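Local coordinates for protein molybdopterin molybdotransferase (Pyrococcus horikoshii, PDB 1UZ5) that probably catalyses the insertion of molybdenum into molybdopterin, taking adenylyl-molybdopterin and molybdate to Mo-molybdopterin and AMP with magnesium as cofactor, at residues A[111-115]-A[133-139]; A[50-54]-A[104-108]; A[346-352]-A[377-383]; A[6-12]-A[276-281]; A[184-190]-A[225-231]. All blocks are in the same frame, centred on the assembly; numbering follows the deposited sequence.

Contact 1: residues A[111-115]-A[133-139]; sequences ADAVI and AYPGLGV
Asp112, just before edge strand 113-116, and Val114 within it bind a loop folded into two overlapping type II beta turns, Tyr134 to Leu137 and Gly136 to Val139. Gly136 N gives a nearly straight bond (N-H...O 173°) to Asp112 O at 2.7 Å, and Val114 N gives a second to Leu137 O at 2.9 Å. Between them Ala113, small enough to let the backbones close in, lays its CB against Tyr134 O at 3.6 Å. The Asp112 side chain runs alongside the ring of Pro135. Gly136 takes the third position of the first turn, where its positive phi (104°) would jam a CB against the preceding carbonyl. Gly138, third in the second turn, also has a positive phi, and its O lies by Val114 CB. Apolar contacts continue inward, Ile115 CD1 against Ala133 CB. In the next shell, Asp112 OD1 is engaged by Ala63 N, and Asp112 and Ala113 both face Val61 of strand 58-61 in a classic beta bulge. With its CG2 anti to the carbonyl carbon, Val114 presents that methyl to Val139 CG2 at 4.0 Å, the two side chains crossing at about a right angle.

Contact 2: residues A[50-54]-A[104-108]; sequences PFDRA and GAMLP
Arg53 and Ala54 hold the 104-108 loop in a dense set of bonds, while Phe51 and Met106 form a partly exposed side with no hydrogen bond between their side chains. The contact lies in the N-terminal MoeA region, where strand 53-54, paired with strand 139-140, also makes a single bridge from Arg53 to Met106. In the bonded part, Ala54 N donates to Ala105 O at 2.9 Å and Ala54 O accepts from Gly104 N at 2.7 Å, so one residue is pinned through both its backbone polar atoms. Leu107 N adds a longer bond to Asp52 O, and Leu107 CD1 comes down on Ala54 N at 3.6 Å. Arg53 grips Gly104 O side-on, with NE at 3.0 Å and NH2 at 3.2 Å. The bend of its chain at CG-CD (chi3 -45°) turns the guanidinium edge toward that oxygen. Glycine suits position 104 because a CB would press on Arg53 NH2 and, at this backbone shape, jam against the preceding carbonyl O.

On the other side, Phe51 and Met106 cross obliquely. Met106 CB lies 3.5 Å from Phe51 CD2, and its extended chain carries SD to 4.6 Å from the Phe51 ring centroid, a Met-aromatic contact. Arg53 NH1 has a long, weak contact with a bound sulfate. Gly104 O takes an N-H from NE and one from NH2, which should restrain the rotation of the guanidinium.

Contact 3: residues A[346-352]-A[377-383]; sequences RRQFLPV and GFVEIPE. With SO4 (sulfate ion), chain E.
Arg347 stretches from its strand with CG anti to the backbone N (chi1 -169°) and stays extended to NE, which carries its guanidinium across strand 377-381 to Glu380 and past its end to Glu383. Its NH1 meets Glu383 OE1 at 2.8 Å in a salt bridge, the carboxylate plane turned 75° from the guanidinium. Glu380 OE2 makes a second salt bridge, to NH2, whose position is less certain, and Glu380 CG lies over a face of the guanidinium. The strands beneath, 347-352 and 377-381, run antiparallel. Leu350 and Val379 form a hydrogen-bonded pair, Leu350 N reaching Val379 O at 2.8 Å.

Phe349 and Phe378 share the face that carries Glu380. The edge of Phe349 is directed at the face of Phe378 in an offset edge-to-face pair, with centroids 5.4 Å apart and planes at 87°; helix 304-322 covers both rings. On the reverse face Val352 CG1 meets Val379 CG2 at 3.7 Å, and Gln348 lies beside Ile381. Arg346 NH2 binds sulfate O1 at 3.1 Å, a site shared with Lys285 N. The chemistry thus grades along this domain IV sheet from aromatic packing to ion pairs, where Glu383, and perhaps Glu380, would probably stabilise the charge of Arg347.

Contact 4: residues A[6-12]-A[276-281]; sequences VVPLEKA and VHGIAI
Val7 and Val276 cross at about a right angle, their CG1 methyls 3.9 Å apart, so the two valines pack the N-terminal segment on the end of strand 273-277. Val6 instead drives its CG1 to 3.4 Å from Ala280 CA, tighter than usual, and alanine's short side chain suits the spot. Further on, the first turn of helix 9-18 offers Ala12 CB to Ile279 CD1 at 3.9 Å and Leu9 CB to Ile281 CG2 at 3.9 Å. Ile279 reaches both ways: CG2, anti to its own backbone N, lies by Leu9, while the CG1 arm extends to Ala12. Two backbone bonds join the segments. Ala280 N donates to Val7 O at 2.9 Å, and Val7 N makes a longer bond to Gly278 O, each donor standing above the carbonyl plane. Ala280 is the centre of an inverse gamma turn, and the next residue, Ile281, packs on Phe349. This is a single beta bridge leading into a helix N-terminus, with Pro8 at the N-cap, and it fastens the chain's start to the probable molybdopterin-binding domain.

Contact 5: residues A[184-190]-A[225-231]; sequences AVISTGN and FMGVARD. With SO4 (sulfate ion), chain D.
Ser187 O accepts from Ala229 N at 2.7 Å, the shortest bond joining the parallel strands 184-188 and 225-229. Gly189 N to Ala229 O continues the pairing one way; Ser187 N to Gly227 O, nearly straight at 176°, and Met226 N to Val185 O continue it the other. Ser187 OG lies at the edge of the Phe225 ring, 3.8 Å from Phe225 CE1, and is hydrogen-bonded to Asp206. The ring is folded back over its own strand, with Gly227 N above its centre. On the opposite sheet face, Ile186 CG1 packs on Met226 CB at 3.7 Å, and helix 233-246 covers this side.

Past the strand ends, Asn190 OD1 accepts from Asp231 N at 2.8 Å, with the donor 45° out of the amide's carbonyl plane. The same oxygen sits 3.1 Å above the guanidinium plane of Arg230, over its centre. At the other end Phe225 N binds sulfate O2 at 3.0 Å. Backbone hydrogen bonds and apolar packing therefore pair edge strand 222-229 with 182-188, a beta-alpha-beta crossover through helix 208-219, while the exposed loop end at Asn190, Arg230 and Asp231 is polar; the Arg230 charge would probably polarise the Asn190 carbonyl.

Overall arrangement
The contacts fall into two groups on opposite sides of the chain's centre. Contacts 1 and 2, 11 Å apart between centres, both lie in the N-terminal MoeA region and share an apolar core of Val114, Val139, Leu107 and Ala54. Contacts 3 and 4 meet where Leu9 packs on Phe349, joining the chain's start to domain IV. Contact 5 is about 12 Å from contact 4 at nearest atoms, but both reach the same mixed sheet, at its two outermost strands. All five are partly buried, with exposed residues in all but contact 2. Contacts 3 and 5 are strand pairs with charged ends; contact 4 is mostly aliphatic; contact 1 uses two glycine-bearing type II turns, contact 2 carbonyl and guanidinium bonds.

Contact 1: residues A[111-115]-A[133-139]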
# COMPACT_ATOMS: atom_id res chain seq x y z
N ALA A 111 33.83 20.11 -20.92
CA ALA A 111 34.35 19.94 -19.57
C ALA A 111 34.01 18.54 -19.07
O ALA A 111 32.94 18.02 -19.38
CB ALA A 111 33.75 20.99 -18.63
N ASP A 112 34.90 17.93 -18.30
CA ASP A 112 34.63 16.59 -17.78
C ASP A 112 35.08 16.44 -16.33
O ASP A 112 35.05 15.34 -15.78
CB ASP A 112 35.27 15.51 -18.65
CG ASP A 112 36.79 15.65 -18.75
OD1 ASP A 112 37.37 16.48 -18.02
OD2 ASP A 112 37.39 14.92 -19.56
N ALA A 113 35.49 17.54 -15.72
CA ALA A 113 35.91 17.53 -14.33
C ALA A 113 35.77 18.92 -13.73
O ALA A 113 35.78 19.92 -14.45
CB ALA A 113 37.36 17.06 -14.21
N VAL A 114 35.64 18.97 -12.41
CA VAL A 114 35.55 20.23 -11.70
C VAL A 114 36.57 20.17 -10.57
O VAL A 114 36.55 19.26 -9.75
CB VAL A 114 34.16 20.48 -11.08
CG1 VAL A 114 34.17 21.82 -10.33
CG2 VAL A 114 33.09 20.51 -12.18
N ILE A 115 37.47 21.15 -10.53
CA ILE A 115 38.49 21.19 -9.49
C ILE A 115 38.02 22.15 -8.41
O ILE A 115 37.74 23.32 -8.69
CB ILE A 115 39.84 21.68 -10.05
CG1 ILE A 115 40.28 20.75 -11.19
CG2 ILE A 115 40.88 21.72 -8.94
CD1 ILE A 115 41.59 21.15 -11.87
N ALA A 133 43.80 16.38 -12.85
CA ALA A 133 42.44 15.98 -12.53
C ALA A 133 42.18 14.76 -13.40
O ALA A 133 43.00 14.42 -14.26
CB ALA A 133 41.47 17.10 -12.89
N TYR A 134 41.06 14.09 -13.18
CA TYR A 134 40.70 12.94 -13.98
C TYR A 134 39.23 13.09 -14.34
O TYR A 134 38.46 13.68 -13.59
CB TYR A 134 40.92 11.64 -13.22
CG TYR A 134 40.26 11.61 -11.86
CD1 TYR A 134 40.95 12.04 -10.72
CD2 TYR A 134 38.96 11.14 -11.70
CE1 TYR A 134 40.35 12.02 -9.47
CE2 TYR A 134 38.35 11.11 -10.46
CZ TYR A 134 39.05 11.55 -9.34
OH TYR A 134 38.44 11.51 -8.11
N PRO A 135 38.82 12.57 -15.51
CA PRO A 135 37.41 12.69 -15.90
C PRO A 135 36.51 12.20 -14.78
O PRO A 135 36.72 11.12 -14.23
CB PRO A 135 37.32 11.79 -17.13
CG PRO A 135 38.70 11.94 -17.74
CD PRO A 135 39.60 11.86 -16.53
N GLY A 136 35.51 13.01 -14.42
CA GLY A 136 34.60 12.60 -13.36
C GLY A 136 34.81 13.27 -12.02
O GLY A 136 33.89 13.34 -11.21
N LEU A 137 36.03 13.74 -11.76
CA LEU A 137 36.34 14.42 -10.51
C LEU A 137 35.40 15.61 -10.33
O LEU A 137 35.21 16.39 -11.26
CB LEU A 137 37.78 14.94 -10.53
CG LEU A 137 38.21 15.90 -9.42
CD1 LEU A 137 38.38 15.15 -8.11
CD2 LEU A 137 39.52 16.59 -9.81
N GLY A 138 34.82 15.75 -9.13
CA GLY A 138 33.92 16.85 -8.85
C GLY A 138 32.66 16.89 -9.71
O GLY A 138 32.04 17.94 -9.87
N VAL A 139 32.28 15.74 -10.25
CA VAL A 139 31.12 15.65 -11.11
C VAL A 139 30.18 14.49 -10.81
O VAL A 139 30.61 13.37 -10.53
CB VAL A 139 31.55 15.51 -12.59
CG1 VAL A 139 30.32 15.47 -13.49
CG2 VAL A 139 32.46 16.66 -12.98

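Contact 2: residues A[50-54]-A[104-108]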
# COMPACT_ATOMS: atom_id res chain seq x y z
N PRO A 50 19.64 15.05 -14.74
CA PRO A 50 19.41 15.08 -16.19
C PRO A 50 20.57 15.67 -17.01
O PRO A 50 20.46 15.80 -18.22
CB PRO A 50 18.12 15.89 -16.31
CG PRO A 50 18.25 16.88 -15.19
CD PRO A 50 18.85 16.08 -14.04
N PHE A 51 21.66 15.99 -16.34
CA PHE A 51 22.86 16.55 -16.97
C PHE A 51 24.03 16.36 -16.01
O PHE A 51 23.82 16.12 -14.82
CB PHE A 51 22.68 18.04 -17.26
CG PHE A 51 22.28 18.85 -16.05
CD1 PHE A 51 20.93 19.07 -15.75
CD2 PHE A 51 23.25 19.37 -15.19
CE1 PHE A 51 20.56 19.79 -14.60
CE2 PHE A 51 22.89 20.09 -14.04
CZ PHE A 51 21.53 20.30 -13.75
N ASP A 52 25.25 16.47 -16.52
CA ASP A 52 26.43 16.34 -15.66
C ASP A 52 26.45 17.57 -14.77
O ASP A 52 26.42 18.69 -15.27
CB ASP A 52 27.72 16.30 -16.49
CG ASP A 52 27.79 15.08 -17.39
OD1 ASP A 52 28.58 15.12 -18.37
OD2 ASP A 52 27.08 14.09 -17.13
N ARG A 53 26.49 17.38 -13.46
CA ARG A 53 26.51 18.54 -12.58
C ARG A 53 27.70 18.56 -11.64
O ARG A 53 28.20 17.51 -11.22
CB ARG A 53 25.18 18.64 -11.80
CG ARG A 53 24.89 17.54 -10.82
CD ARG A 53 23.41 17.57 -10.35
NE ARG A 53 22.92 18.91 -10.02
CZ ARG A 53 21.76 19.16 -9.40
NH1 ARG A 53 20.97 18.16 -9.03
NH2 ARG A 53 21.40 20.41 -9.14
N ALA A 54 28.18 19.76 -11.35
CA ALA A 54 29.31 19.93 -10.45
C ALA A 54 28.85 19.52 -9.05
O ALA A 54 27.70 19.75 -8.68
CB ALA A 54 29.76 21.38 -10.43
N GLY A 104 26.14 21.91 -8.19
CA GLY A 104 24.84 21.65 -8.79
C GLY A 104 24.65 22.15 -10.21
O GLY A 104 23.75 21.70 -10.92
N ALA A 105 25.51 23.07 -10.63
CA ALA A 105 25.41 23.64 -11.97
C ALA A 105 25.87 22.69 -13.07
O ALA A 105 26.65 21.76 -12.83
CB ALA A 105 26.19 24.95 -12.02
N MET A 106 25.38 22.92 -14.29
CA MET A 106 25.71 22.09 -15.44
C MET A 106 27.08 22.42 -16.05
O MET A 106 27.41 23.57 -16.28
CB MET A 106 24.64 22.27 -16.51
CG MET A 106 24.82 21.40 -17.74
SD MET A 106 23.38 21.52 -18.82
CE MET A 106 24.06 20.91 -20.41
N LEU A 107 27.89 21.39 -16.32
CA LEU A 107 29.20 21.64 -16.91
C LEU A 107 29.09 22.16 -18.32
O LEU A 107 28.25 21.71 -19.10
CB LEU A 107 30.06 20.37 -16.92
CG LEU A 107 30.84 20.00 -15.65
CD1 LEU A 107 29.90 19.82 -14.47
CD2 LEU A 107 31.62 18.73 -15.92
N PRO A 108 29.95 23.12 -18.69
CA PRO A 108 29.92 23.67 -20.05
C PRO A 108 30.47 22.61 -21.02
O PRO A 108 31.03 21.60 -20.59
CB PRO A 108 30.80 24.90 -19.94
CG PRO A 108 31.82 24.49 -18.91
CD PRO A 108 31.01 23.75 -17.88

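Contact 3: residues A[346-352]-A[377-383]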
# COMPACT_ATOMS: atom_id res chain seq x y z
N ARG A 346 -12.92 -29.23 15.03
CA ARG A 346 -13.11 -28.36 13.87
C ARG A 346 -11.99 -27.33 13.75
O ARG A 346 -11.34 -26.99 14.75
CB ARG A 346 -14.46 -27.65 13.96
CG ARG A 346 -14.78 -26.74 12.78
CD ARG A 346 -16.18 -26.15 12.89
NE ARG A 346 -16.37 -25.39 14.13
CZ ARG A 346 -17.49 -24.76 14.45
NH1 ARG A 346 -18.54 -24.80 13.64
NH2 ARG A 346 -17.57 -24.10 15.60
N ARG A 347 -11.75 -26.85 12.54
CA ARG A 347 -10.71 -25.86 12.28
C ARG A 347 -11.19 -24.52 12.82
O ARG A 347 -12.22 -24.01 12.38
CB ARG A 347 -10.47 -25.76 10.77
CG ARG A 347 -9.24 -24.96 10.38
CD ARG A 347 -9.09 -24.93 8.87
NE ARG A 347 -7.78 -24.44 8.45
CZ ARG A 347 -6.63 -25.05 8.71
NH1 ARG A 347 -6.63 -26.19 9.38
NH2 ARG A 347 -5.49 -24.53 8.28
N GLN A 348 -10.46 -23.95 13.78
CA GLN A 348 -10.87 -22.67 14.35
C GLN A 348 -9.81 -21.59 14.34
O GLN A 348 -8.61 -21.87 14.36
CB GLN A 348 -11.35 -22.87 15.79
CG GLN A 348 -10.25 -23.23 16.77
CD GLN A 348 -10.72 -23.17 18.21
OE1 GLN A 348 -11.66 -23.87 18.59
NE2 GLN A 348 -10.06 -22.34 19.01
N PHE A 349 -10.27 -20.34 14.32
CA PHE A 349 -9.39 -19.18 14.32
C PHE A 349 -9.62 -18.39 15.60
O PHE A 349 -10.68 -17.80 15.80
CB PHE A 349 -9.65 -18.31 13.09
CG PHE A 349 -9.41 -19.01 11.79
CD1 PHE A 349 -10.32 -19.95 11.31
CD2 PHE A 349 -8.26 -18.76 11.06
CE1 PHE A 349 -10.09 -20.62 10.12
CE2 PHE A 349 -8.01 -19.44 9.87
CZ PHE A 349 -8.93 -20.37 9.39
N LEU A 350 -8.61 -18.40 16.47
CA LEU A 350 -8.68 -17.73 17.75
C LEU A 350 -8.23 -16.27 17.74
O LEU A 350 -7.09 -15.96 17.40
CB LEU A 350 -7.83 -18.49 18.77
CG LEU A 350 -7.64 -17.85 20.14
CD1 LEU A 350 -8.96 -17.82 20.87
CD2 LEU A 350 -6.61 -18.63 20.94
N PRO A 351 -9.13 -15.35 18.11
CA PRO A 351 -8.78 -13.93 18.13
C PRO A 351 -7.78 -13.72 19.26
O PRO A 351 -7.96 -14.26 20.35
CB PRO A 351 -10.11 -13.24 18.43
CG PRO A 351 -11.12 -14.19 17.85
CD PRO A 351 -10.58 -15.52 18.29
N VAL A 352 -6.72 -12.96 19.01
CA VAL A 352 -5.73 -12.71 20.04
C VAL A 352 -5.33 -11.25 20.12
O VAL A 352 -5.53 -10.48 19.18
CB VAL A 352 -4.44 -13.53 19.80
CG1 VAL A 352 -4.77 -15.00 19.66
CG2 VAL A 352 -3.73 -13.02 18.55
N GLY A 377 -5.36 -9.68 15.91
CA GLY A 377 -5.27 -10.65 14.83
C GLY A 377 -5.79 -12.00 15.29
O GLY A 377 -6.43 -12.10 16.34
N PHE A 378 -5.53 -13.04 14.52
CA PHE A 378 -6.00 -14.36 14.90
C PHE A 378 -4.96 -15.44 14.66
O PHE A 378 -4.06 -15.30 13.83
CB PHE A 378 -7.29 -14.71 14.14
CG PHE A 378 -7.13 -14.77 12.64
CD1 PHE A 378 -6.43 -15.81 12.04
CD2 PHE A 378 -7.68 -13.78 11.84
CE1 PHE A 378 -6.30 -15.87 10.65
CE2 PHE A 378 -7.55 -13.83 10.45
CZ PHE A 378 -6.86 -14.88 9.86
N VAL A 379 -5.09 -16.53 15.42
CA VAL A 379 -4.20 -17.67 15.31
C VAL A 379 -5.06 -18.83 14.82
O VAL A 379 -6.10 -19.12 15.41
CB VAL A 379 -3.59 -18.04 16.68
CG1 VAL A 379 -2.76 -19.30 16.55
CG2 VAL A 379 -2.72 -16.89 17.18
N GLU A 380 -4.63 -19.48 13.75
CA GLU A 380 -5.37 -20.60 13.17
C GLU A 380 -4.96 -21.94 13.80
O GLU A 380 -3.79 -22.32 13.76
CB GLU A 380 -5.14 -20.65 11.66
CG GLU A 380 -5.67 -21.88 10.95
CD GLU A 380 -5.27 -21.91 9.48
OE1 GLU A 380 -4.06 -21.88 9.18
OE2 GLU A 380 -6.17 -21.97 8.62
N ILE A 381 -5.94 -22.63 14.38
CA ILE A 381 -5.73 -23.92 15.02
C ILE A 381 -6.34 -25.01 14.13
O ILE A 381 -7.56 -25.06 13.96
CB ILE A 381 -6.40 -23.97 16.39
CG1 ILE A 381 -6.11 -22.66 17.14
CG2 ILE A 381 -5.88 -25.16 17.17
CD1 ILE A 381 -6.72 -22.59 18.52
N PRO A 382 -5.50 -25.90 13.58
CA PRO A 382 -5.86 -27.01 12.69
C PRO A 382 -7.13 -27.78 13.02
O PRO A 382 -7.49 -27.95 14.19
CB PRO A 382 -4.61 -27.89 12.71
CG PRO A 382 -3.51 -26.87 12.87
CD PRO A 382 -4.08 -25.99 13.95
N GLU A 383 -7.79 -28.27 11.97
CA GLU A 383 -9.04 -29.02 12.12
C GLU A 383 -8.87 -30.17 13.10
O GLU A 383 -9.86 -30.70 13.62
CB GLU A 383 -9.52 -29.60 10.79
CG GLU A 383 -8.93 -28.99 9.52
CD GLU A 383 -7.51 -29.46 9.23
OE1 GLU A 383 -6.54 -28.95 9.84
OE2 GLU A 383 -7.36 -30.37 8.37
S SO4 E . -19.64 -20.70 14.54
O1 SO4 E . -19.94 -22.10 15.30
O2 SO4 E . -20.86 -20.40 13.82
O3 SO4 E . -19.31 -19.78 15.40
O4 SO4 E . -18.61 -21.06 13.60

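Contact 4: residues A[6-12]-A[276-281]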
# COMPACT_ATOMS: atom_id res chain seq x y z
N VAL A 6 -21.77 -27.81 4.59
CA VAL A 6 -20.49 -27.19 4.93
C VAL A 6 -19.34 -27.68 4.05
O VAL A 6 -19.25 -28.86 3.74
CB VAL A 6 -20.13 -27.46 6.40
CG1 VAL A 6 -18.69 -27.09 6.67
CG2 VAL A 6 -21.06 -26.66 7.31
N VAL A 7 -18.47 -26.75 3.67
CA VAL A 7 -17.32 -27.06 2.82
C VAL A 7 -16.03 -26.55 3.48
O VAL A 7 -16.06 -25.60 4.26
CB VAL A 7 -17.48 -26.40 1.43
CG1 VAL A 7 -17.19 -24.91 1.52
CG2 VAL A 7 -16.59 -27.07 0.42
N PRO A 8 -14.89 -27.19 3.18
CA PRO A 8 -13.62 -26.76 3.77
C PRO A 8 -13.26 -25.32 3.39
O PRO A 8 -13.74 -24.80 2.38
CB PRO A 8 -12.61 -27.76 3.21
CG PRO A 8 -13.43 -29.00 3.08
CD PRO A 8 -14.72 -28.48 2.48
N LEU A 9 -12.44 -24.68 4.22
CA LEU A 9 -12.02 -23.31 3.96
C LEU A 9 -11.35 -23.21 2.60
O LEU A 9 -11.67 -22.33 1.80
CB LEU A 9 -11.04 -22.85 5.05
CG LEU A 9 -10.43 -21.45 4.89
CD1 LEU A 9 -11.53 -20.41 4.80
CD2 LEU A 9 -9.52 -21.16 6.07
N GLU A 10 -10.44 -24.14 2.33
CA GLU A 10 -9.72 -24.15 1.06
C GLU A 10 -10.67 -24.03 -0.13
O GLU A 10 -10.37 -23.33 -1.10
CB GLU A 10 -8.89 -25.42 0.93
CG GLU A 10 -8.13 -25.53 -0.38
CD GLU A 10 -7.29 -24.30 -0.66
OE1 GLU A 10 -6.46 -23.94 0.20
OE2 GLU A 10 -7.45 -23.70 -1.75
N LYS A 11 -11.81 -24.70 -0.05
CA LYS A 11 -12.77 -24.64 -1.14
C LYS A 11 -13.35 -23.23 -1.23
O LYS A 11 -13.45 -22.65 -2.31
CB LYS A 11 -13.90 -25.64 -0.94
CG LYS A 11 -14.99 -25.56 -2.01
CD LYS A 11 -14.42 -25.81 -3.41
CE LYS A 11 -15.47 -25.58 -4.48
NZ LYS A 11 -16.64 -26.48 -4.32
N ALA A 12 -13.74 -22.69 -0.08
CA ALA A 12 -14.31 -21.35 -0.02
C ALA A 12 -13.29 -20.35 -0.56
O ALA A 12 -13.65 -19.38 -1.22
CB ALA A 12 -14.69 -21.00 1.41
N VAL A 276 -21.17 -20.83 -1.71
CA VAL A 276 -20.83 -21.41 -0.42
C VAL A 276 -21.91 -21.10 0.61
O VAL A 276 -22.42 -19.98 0.67
CB VAL A 276 -19.49 -20.86 0.10
CG1 VAL A 276 -19.14 -21.49 1.45
CG2 VAL A 276 -18.38 -21.12 -0.91
N HIS A 277 -22.27 -22.10 1.40
CA HIS A 277 -23.26 -21.93 2.46
C HIS A 277 -22.79 -22.75 3.64
O HIS A 277 -23.18 -23.91 3.80
CB HIS A 277 -24.64 -22.40 2.02
CG HIS A 277 -25.72 -22.05 2.99
ND1 HIS A 277 -27.03 -22.46 2.84
CD2 HIS A 277 -25.70 -21.30 4.13
CE1 HIS A 277 -27.76 -21.98 3.83
NE2 HIS A 277 -26.97 -21.28 4.63
N GLY A 278 -21.94 -22.15 4.46
CA GLY A 278 -21.41 -22.85 5.61
C GLY A 278 -19.98 -23.23 5.32
O GLY A 278 -19.67 -23.73 4.23
N ILE A 279 -19.10 -23.00 6.28
CA ILE A 279 -17.69 -23.31 6.11
C ILE A 279 -17.21 -24.11 7.32
O ILE A 279 -17.57 -23.80 8.45
CB ILE A 279 -16.85 -22.02 5.97
CG1 ILE A 279 -17.38 -21.18 4.80
CG2 ILE A 279 -15.38 -22.37 5.75
CD1 ILE A 279 -16.67 -19.85 4.62
N ALA A 280 -16.40 -25.12 7.06
CA ALA A 280 -15.87 -25.98 8.12
C ALA A 280 -14.83 -25.25 8.96
O ALA A 280 -13.67 -25.68 9.05
CB ALA A 280 -15.27 -27.25 7.51
N ILE A 281 -15.24 -24.16 9.59
CA ILE A 281 -14.34 -23.38 10.44
C ILE A 281 -15.08 -22.78 11.62
O ILE A 281 -16.31 -22.77 11.67
CB ILE A 281 -13.68 -22.23 9.65
CG1 ILE A 281 -14.76 -21.31 9.08
CG2 ILE A 281 -12.79 -22.79 8.55
CD1 ILE A 281 -14.22 -20.10 8.35

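Contact 5: residues A[184-190]-A[225-231]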
# COMPACT_ATOMS: atom_id res chain seq x y z
N ALA A 184 -20.57 -2.45 -1.05
CA ALA A 184 -21.82 -2.06 -0.40
C ALA A 184 -21.94 -2.91 0.86
O ALA A 184 -21.90 -4.14 0.80
CB ALA A 184 -23.00 -2.31 -1.33
N VAL A 185 -22.08 -2.24 2.01
CA VAL A 185 -22.17 -2.93 3.29
C VAL A 185 -23.55 -2.83 3.93
O VAL A 185 -24.15 -1.75 3.98
CB VAL A 185 -21.14 -2.37 4.28
CG1 VAL A 185 -21.28 -3.06 5.63
CG2 VAL A 185 -19.73 -2.56 3.71
N ILE A 186 -24.04 -3.97 4.43
CA ILE A 186 -25.34 -4.05 5.08
C ILE A 186 -25.24 -4.71 6.46
O ILE A 186 -24.51 -5.68 6.63
CB ILE A 186 -26.33 -4.88 4.22
CG1 ILE A 186 -26.64 -4.15 2.92
CG2 ILE A 186 -27.61 -5.16 5.02
CD1 ILE A 186 -27.34 -5.03 1.88
N SER A 187 -25.98 -4.17 7.43
CA SER A 187 -26.02 -4.76 8.78
C SER A 187 -27.44 -5.32 8.97
O SER A 187 -28.42 -4.62 8.72
CB SER A 187 -25.74 -3.70 9.85
OG SER A 187 -24.37 -3.33 9.86
N THR A 188 -27.55 -6.57 9.40
CA THR A 188 -28.87 -7.18 9.59
C THR A 188 -29.14 -7.59 11.03
O THR A 188 -28.28 -8.17 11.70
CB THR A 188 -29.05 -8.42 8.69
OG1 THR A 188 -28.11 -9.44 9.08
CG2 THR A 188 -28.82 -8.07 7.23
N GLY A 189 -30.35 -7.30 11.49
CA GLY A 189 -30.74 -7.64 12.85
C GLY A 189 -31.89 -6.77 13.31
O GLY A 189 -31.86 -5.55 13.13
N ASN A 190 -32.90 -7.38 13.92
CA ASN A 190 -34.05 -6.62 14.40
C ASN A 190 -33.70 -5.75 15.60
O ASN A 190 -34.42 -4.82 15.92
CB ASN A 190 -35.20 -7.57 14.76
CG ASN A 190 -35.70 -8.36 13.58
OD1 ASN A 190 -35.84 -7.82 12.47
ND2 ASN A 190 -35.99 -9.64 13.80
N PHE A 225 -21.98 2.38 3.17
CA PHE A 225 -22.92 1.81 4.13
C PHE A 225 -24.36 1.94 3.63
O PHE A 225 -24.91 3.04 3.56
CB PHE A 225 -22.77 2.49 5.49
CG PHE A 225 -23.54 1.82 6.60
CD1 PHE A 225 -23.55 0.43 6.71
CD2 PHE A 225 -24.25 2.57 7.53
CE1 PHE A 225 -24.26 -0.20 7.74
CE2 PHE A 225 -24.96 1.95 8.56
CZ PHE A 225 -24.96 0.56 8.66
N MET A 226 -24.96 0.81 3.29
CA MET A 226 -26.33 0.77 2.79
C MET A 226 -27.36 0.93 3.91
O MET A 226 -28.51 1.27 3.65
CB MET A 226 -26.58 -0.55 2.07
CG MET A 226 -25.65 -0.79 0.89
SD MET A 226 -25.70 0.60 -0.24
CE MET A 226 -27.41 0.53 -0.80
N GLY A 227 -26.94 0.69 5.14
CA GLY A 227 -27.87 0.82 6.25
C GLY A 227 -28.18 -0.49 6.95
O GLY A 227 -27.54 -1.52 6.72
N VAL A 228 -29.21 -0.46 7.79
CA VAL A 228 -29.62 -1.62 8.56
C VAL A 228 -30.85 -2.32 7.99
O VAL A 228 -31.85 -1.67 7.68
CB VAL A 228 -29.94 -1.20 10.02
CG1 VAL A 228 -30.49 -2.39 10.81
CG2 VAL A 228 -28.68 -0.66 10.68
N ALA A 229 -30.79 -3.64 7.86
CA ALA A 229 -31.92 -4.40 7.35
C ALA A 229 -32.57 -5.25 8.46
O ALA A 229 -31.87 -5.90 9.23
CB ALA A 229 -31.48 -5.31 6.21
N ARG A 230 -33.90 -5.23 8.53
CA ARG A 230 -34.61 -6.04 9.51
C ARG A 230 -34.37 -7.49 9.12
O ARG A 230 -34.10 -7.79 7.96
CB ARG A 230 -36.11 -5.74 9.47
CG ARG A 230 -36.51 -4.38 10.01
CD ARG A 230 -36.60 -4.40 11.53
NE ARG A 230 -37.67 -5.28 12.00
CZ ARG A 230 -37.93 -5.52 13.28
NH1 ARG A 230 -37.21 -4.94 14.23
NH2 ARG A 230 -38.92 -6.34 13.61
N ASP A 231 -34.47 -8.40 10.09
CA ASP A 231 -34.25 -9.81 9.79
C ASP A 231 -35.47 -10.49 9.16
O ASP A 231 -36.03 -11.43 9.72
CB ASP A 231 -33.83 -10.56 11.06
CG ASP A 231 -33.37 -11.98 10.77
OD1 ASP A 231 -32.48 -12.16 9.92
OD2 ASP A 231 -33.91 -12.92 11.40
S SO4 D . -20.60 5.76 4.63
O1 SO4 D . -19.24 4.89 4.65
O2 SO4 D . -21.34 5.25 3.49
O3 SO4 D . -21.23 5.62 5.76
O4 SO4 D . -20.14 7.09 4.33